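PDB 3BBL: regulatory protein of LacI family from Chloroflexus aggregans, which probably acts as a ligand-responsive transcriptional regulator, its crystallised core having the fold of a periplasmic binding protein, as in other LacI-family regulators. Local coordinates for residues V31-A36 and A246-I251; A129-P134 and R174-H179. One frame throughout, in Å; residues are numbered along the deposited sequence.

From the N terminus the chain runs through strand 6-9 into helix 23-36, where the first half of interaction 1 lies. It then builds most of the N-terminal lobe and crosses into the C-terminal lobe after strand 104-107, where strand 128-132 holds the first half of interaction 2. That contact closes its loop at helix 170-181, with 39 residues between the segments. The chain later returns to the first lobe, and helix 243-258 completes interaction 1 after 209 intervening residues. Interaction 2 is thus nested inside the larger loop. Interaction 1 joins an early and a late helix of one lobe, interaction 2 a strand and a helix of the other; their centres are 36 Å apart.

Interaction 1: residues V31-A36 and A246-I251; sequences VREAGA and AGRKCI
Glu33 lays its side chain against the aliphatic part of Arg248, and the adjoining Ala34 receives CG2 of Ile251. The first pair meets through carbon rather than charge: Glu33 CG lies 3.5 Å from Arg248 CB, and Glu33 CD is 3.3 Å from Arg248 CG, a tight approach. One carboxylate oxygen, Glu33 OE2, rests 3.4 Å from Arg248 CD. The two chains pass each other at a slant, their carboxylate and guanidinium planes turned 77° apart. Glu33 OE2 stays 4.8 Å from Arg248 NE, so the opposite charges probably attract without forming a salt bridge. Beside this pair, Ile251 CG2 sits 3.8 Å from both N and CA of Ala34 and 4.1 Å from Ala34 CB; the small alanine lets the CG2 methyl come down onto the helix backbone.

Arg248 leaves its helix with CG opposite the backbone N, which presents CB, CG and CD to Glu33. The bend at chi3 (69°) then carries the guanidinium away from the carboxylate, and its NH1 and NH2 have long, weak ion pairs with Glu252 and Glu245 of their own helix. On helix 23-36, Val31 and Arg32, which take no part in the contact with Arg248 and Ile251, pack on Pro43 and Phe46 of the second subunit.

The short axes approach to 8.8 Å and cross at -36°, running in broadly the same direction, so the two helices lie side by side in the N-terminal lobe. Helix 243-258 extends the interface along helix 23-36, with Ile251 also on Met30 and Cys250 on Phe26, while Cys250 reaches the sheet as well, packing on Val91 and Phe93 of strand 90-93 and on Val105 of strand 104-107.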
# COMPACT_ATOMS: atom_id res chain seq x y z
N VAL A 31 13.91 1.29 -8.49
CA VAL A 31 13.81 2.00 -9.75
C VAL A 31 14.66 3.26 -9.76
O VAL A 31 15.34 3.55 -10.75
CB VAL A 31 12.35 2.38 -10.06
CG1 VAL A 31 12.30 3.34 -11.24
CG2 VAL A 31 11.56 1.12 -10.37
N ARG A 32 14.64 4.02 -8.67
CA ARG A 32 15.42 5.25 -8.59
C ARG A 32 16.91 4.99 -8.46
O ARG A 32 17.72 5.74 -9.00
CB ARG A 32 14.94 6.10 -7.42
CG ARG A 32 13.54 6.61 -7.61
CD ARG A 32 13.21 7.71 -6.63
NE ARG A 32 12.36 8.70 -7.27
CZ ARG A 32 12.78 9.58 -8.17
NH1 ARG A 32 14.06 9.62 -8.53
NH2 ARG A 32 11.92 10.40 -8.75
N GLU A 33 17.27 3.94 -7.74
CA GLU A 33 18.66 3.57 -7.56
C GLU A 33 19.25 3.03 -8.85
O GLU A 33 20.37 3.39 -9.22
CB GLU A 33 18.79 2.52 -6.45
CG GLU A 33 18.86 3.12 -5.07
CD GLU A 33 20.06 4.04 -4.92
OE1 GLU A 33 21.20 3.59 -5.23
OE2 GLU A 33 19.86 5.20 -4.50
N ALA A 34 18.51 2.15 -9.51
CA ALA A 34 18.96 1.58 -10.76
C ALA A 34 19.16 2.72 -11.75
O ALA A 34 20.21 2.84 -12.38
CB ALA A 34 17.92 0.59 -11.29
N GLY A 35 18.14 3.56 -11.88
CA GLY A 35 18.20 4.69 -12.78
C GLY A 35 19.45 5.54 -12.61
O GLY A 35 20.06 5.97 -13.59
N ALA A 36 19.85 5.77 -11.37
CA ALA A 36 21.03 6.58 -11.09
C ALA A 36 22.30 5.99 -11.70
O ALA A 36 23.23 6.72 -12.04
CB ALA A 36 21.21 6.76 -9.59
N ALA A 246 16.82 -1.30 1.88
CA ALA A 246 17.02 -2.66 1.43
C ALA A 246 16.93 -2.71 -0.10
O ALA A 246 17.65 -3.46 -0.76
CB ALA A 246 15.97 -3.58 2.05
N GLY A 247 16.03 -1.91 -0.65
CA GLY A 247 15.87 -1.87 -2.09
C GLY A 247 17.13 -1.34 -2.73
O GLY A 247 17.66 -1.92 -3.67
N ARG A 248 17.63 -0.24 -2.19
CA ARG A 248 18.84 0.39 -2.69
C ARG A 248 20.03 -0.57 -2.60
O ARG A 248 20.83 -0.66 -3.52
CB ARG A 248 19.13 1.67 -1.90
CG ARG A 248 20.49 2.29 -2.17
CD ARG A 248 20.64 3.66 -1.52
NE ARG A 248 20.71 3.60 -0.06
CZ ARG A 248 21.74 3.11 0.63
NH1 ARG A 248 22.80 2.62 -0.00
NH2 ARG A 248 21.70 3.11 1.96
N LYS A 249 20.12 -1.29 -1.49
CA LYS A 249 21.21 -2.24 -1.28
C LYS A 249 21.15 -3.42 -2.24
O LYS A 249 22.18 -3.94 -2.65
CB LYS A 249 21.22 -2.75 0.16
CG LYS A 249 21.72 -1.74 1.20
CD LYS A 249 23.16 -1.34 0.92
CE LYS A 249 23.84 -0.76 2.16
NZ LYS A 249 23.13 0.42 2.73
N CYS A 250 19.95 -3.85 -2.59
CA CYS A 250 19.82 -4.97 -3.51
C CYS A 250 20.37 -4.59 -4.87
O CYS A 250 21.23 -5.28 -5.42
CB CYS A 250 18.35 -5.39 -3.65
SG CYS A 250 17.74 -6.41 -2.32
N ILE A 251 19.87 -3.48 -5.42
CA ILE A 251 20.32 -3.00 -6.72
C ILE A 251 21.83 -2.79 -6.71
O ILE A 251 22.55 -3.24 -7.59
CB ILE A 251 19.62 -1.67 -7.08
CG1 ILE A 251 18.13 -1.92 -7.33
CG2 ILE A 251 20.27 -1.05 -8.31
CD1 ILE A 251 17.84 -2.83 -8.50

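Interaction 2: residues A129-P134 and R174-H179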
# COMPACT_ATOMS: atom_id res chain seq x y z
N ALA A 129 2.32 -12.40 25.40
CA ALA A 129 1.99 -13.41 24.43
C ALA A 129 2.38 -12.94 23.04
O ALA A 129 2.69 -11.76 22.82
CB ALA A 129 0.49 -13.70 24.49
N ILE A 130 2.36 -13.87 22.08
CA ILE A 130 2.71 -13.53 20.71
C ILE A 130 1.83 -14.26 19.68
O ILE A 130 1.53 -15.45 19.82
CB ILE A 130 4.21 -13.84 20.43
CG1 ILE A 130 4.58 -13.38 19.02
CG2 ILE A 130 4.49 -15.34 20.64
CD1 ILE A 130 6.06 -13.56 18.70
N LEU A 131 1.41 -13.51 18.67
CA LEU A 131 0.61 -14.05 17.59
C LEU A 131 1.63 -14.31 16.48
O LEU A 131 2.08 -13.40 15.79
CB LEU A 131 -0.44 -13.02 17.16
CG LEU A 131 -1.31 -12.53 18.32
CD1 LEU A 131 -2.46 -11.68 17.79
CD2 LEU A 131 -1.85 -13.72 19.10
N ALA A 132 2.02 -15.57 16.35
CA ALA A 132 3.04 -15.96 15.38
C ALA A 132 2.50 -16.69 14.15
O ALA A 132 1.29 -16.91 14.01
CB ALA A 132 4.09 -16.81 16.08
N TRP A 133 3.42 -17.08 13.27
CA TRP A 133 3.07 -17.76 12.03
C TRP A 133 3.44 -19.24 12.07
O TRP A 133 4.10 -19.70 13.01
CB TRP A 133 3.77 -17.08 10.85
CG TRP A 133 3.37 -15.67 10.63
CD1 TRP A 133 2.24 -15.06 11.07
CD2 TRP A 133 4.08 -14.68 9.86
NE1 TRP A 133 2.19 -13.76 10.63
CE2 TRP A 133 3.30 -13.50 9.88
CE3 TRP A 133 5.28 -14.69 9.15
CZ2 TRP A 133 3.70 -12.33 9.22
CZ3 TRP A 133 5.68 -13.52 8.49
CH2 TRP A 133 4.89 -12.36 8.54
N PRO A 134 3.03 -20.01 11.05
CA PRO A 134 3.34 -21.45 10.98
C PRO A 134 4.84 -21.72 11.01
O PRO A 134 5.64 -20.84 10.70
CB PRO A 134 2.70 -21.87 9.66
CG PRO A 134 1.53 -20.96 9.56
CD PRO A 134 2.13 -19.63 9.94
N ARG A 174 -7.61 -11.50 15.58
CA ARG A 174 -8.73 -11.26 16.46
C ARG A 174 -9.13 -12.53 17.21
O ARG A 174 -9.27 -12.53 18.44
CB ARG A 174 -9.92 -10.73 15.65
CG ARG A 174 -11.20 -10.53 16.43
CD ARG A 174 -12.28 -10.00 15.50
NE ARG A 174 -13.60 -9.99 16.13
CZ ARG A 174 -14.36 -11.07 16.29
NH1 ARG A 174 -13.94 -12.26 15.86
NH2 ARG A 174 -15.54 -10.97 16.90
N ALA A 175 -9.30 -13.62 16.47
CA ALA A 175 -9.69 -14.90 17.05
C ALA A 175 -8.70 -15.36 18.12
O ALA A 175 -9.10 -15.72 19.23
CB ALA A 175 -9.79 -15.96 15.95
N MSE A 176 -7.41 -15.34 17.80
CA MSE A 176 -6.39 -15.75 18.76
C MSE A 176 -6.39 -14.85 19.99
O MSE A 176 -6.19 -15.32 21.11
CB MSE A 176 -5.00 -15.75 18.11
CG MSE A 176 -4.94 -16.65 16.91
SE MSE A 176 -3.08 -16.99 16.24
CE MSE A 176 -2.56 -15.14 16.19
N THR A 177 -6.63 -13.56 19.80
CA THR A 177 -6.64 -12.65 20.94
C THR A 177 -7.87 -12.87 21.82
O THR A 177 -7.77 -12.80 23.06
CB THR A 177 -6.56 -11.17 20.50
OG1 THR A 177 -5.34 -10.95 19.78
CG2 THR A 177 -6.59 -10.23 21.72
N LEU A 178 -9.01 -13.13 21.20
CA LEU A 178 -10.22 -13.37 21.97
C LEU A 178 -10.00 -14.63 22.80
O LEU A 178 -10.46 -14.73 23.94
CB LEU A 178 -11.43 -13.51 21.03
CG LEU A 178 -11.96 -12.20 20.43
CD1 LEU A 178 -13.05 -12.49 19.41
CD2 LEU A 178 -12.47 -11.29 21.53
N HIS A 179 -9.29 -15.60 22.24
CA HIS A 179 -9.00 -16.83 22.96
C HIS A 179 -8.18 -16.48 24.21
O HIS A 179 -8.43 -17.00 25.29
CB HIS A 179 -8.19 -17.79 22.07
CG HIS A 179 -7.69 -19.00 22.78
ND1 HIS A 179 -8.52 -20.04 23.16
CD2 HIS A 179 -6.44 -19.35 23.18
CE1 HIS A 179 -7.80 -20.97 23.76
NE2 HIS A 179 -6.54 -20.58 23.78
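Leu131, on strand 128-132, meets Met176 and Thr177 of helix 170-181 in an alpha/beta lobe of the periplasmic-binding-protein fold. The helix belongs to a beta-alpha-beta crossover: it links parallel strands 163-165 and 191-194 and packs over strand 128-132, which lies between them. On entering the segment, Arg174 faces away from the strand and forms a salt bridge through NE with Glu209, tying the helix to helix 197-209. Met176, present as selenomethionine, comes next and runs alongside Leu131, pointing the other way. The contact rests on its CB, 3.9 Å from Leu131 CD2; the terminal methyl is modelled toward Leu131 as well, but too close to be taken at face value. Thr177 follows, buried against Ile192 of strand 191-194 and against Ala203 and Ala206 of helix 197-209, a helix that Met176 also touches at Met199. The Thr177 hydroxyl is hydrogen-bonded to the carbonyl of Gly173, one turn back; its OG1 also rests 3.6 Å from Leu131 CD1, the two side chains roughly perpendicular.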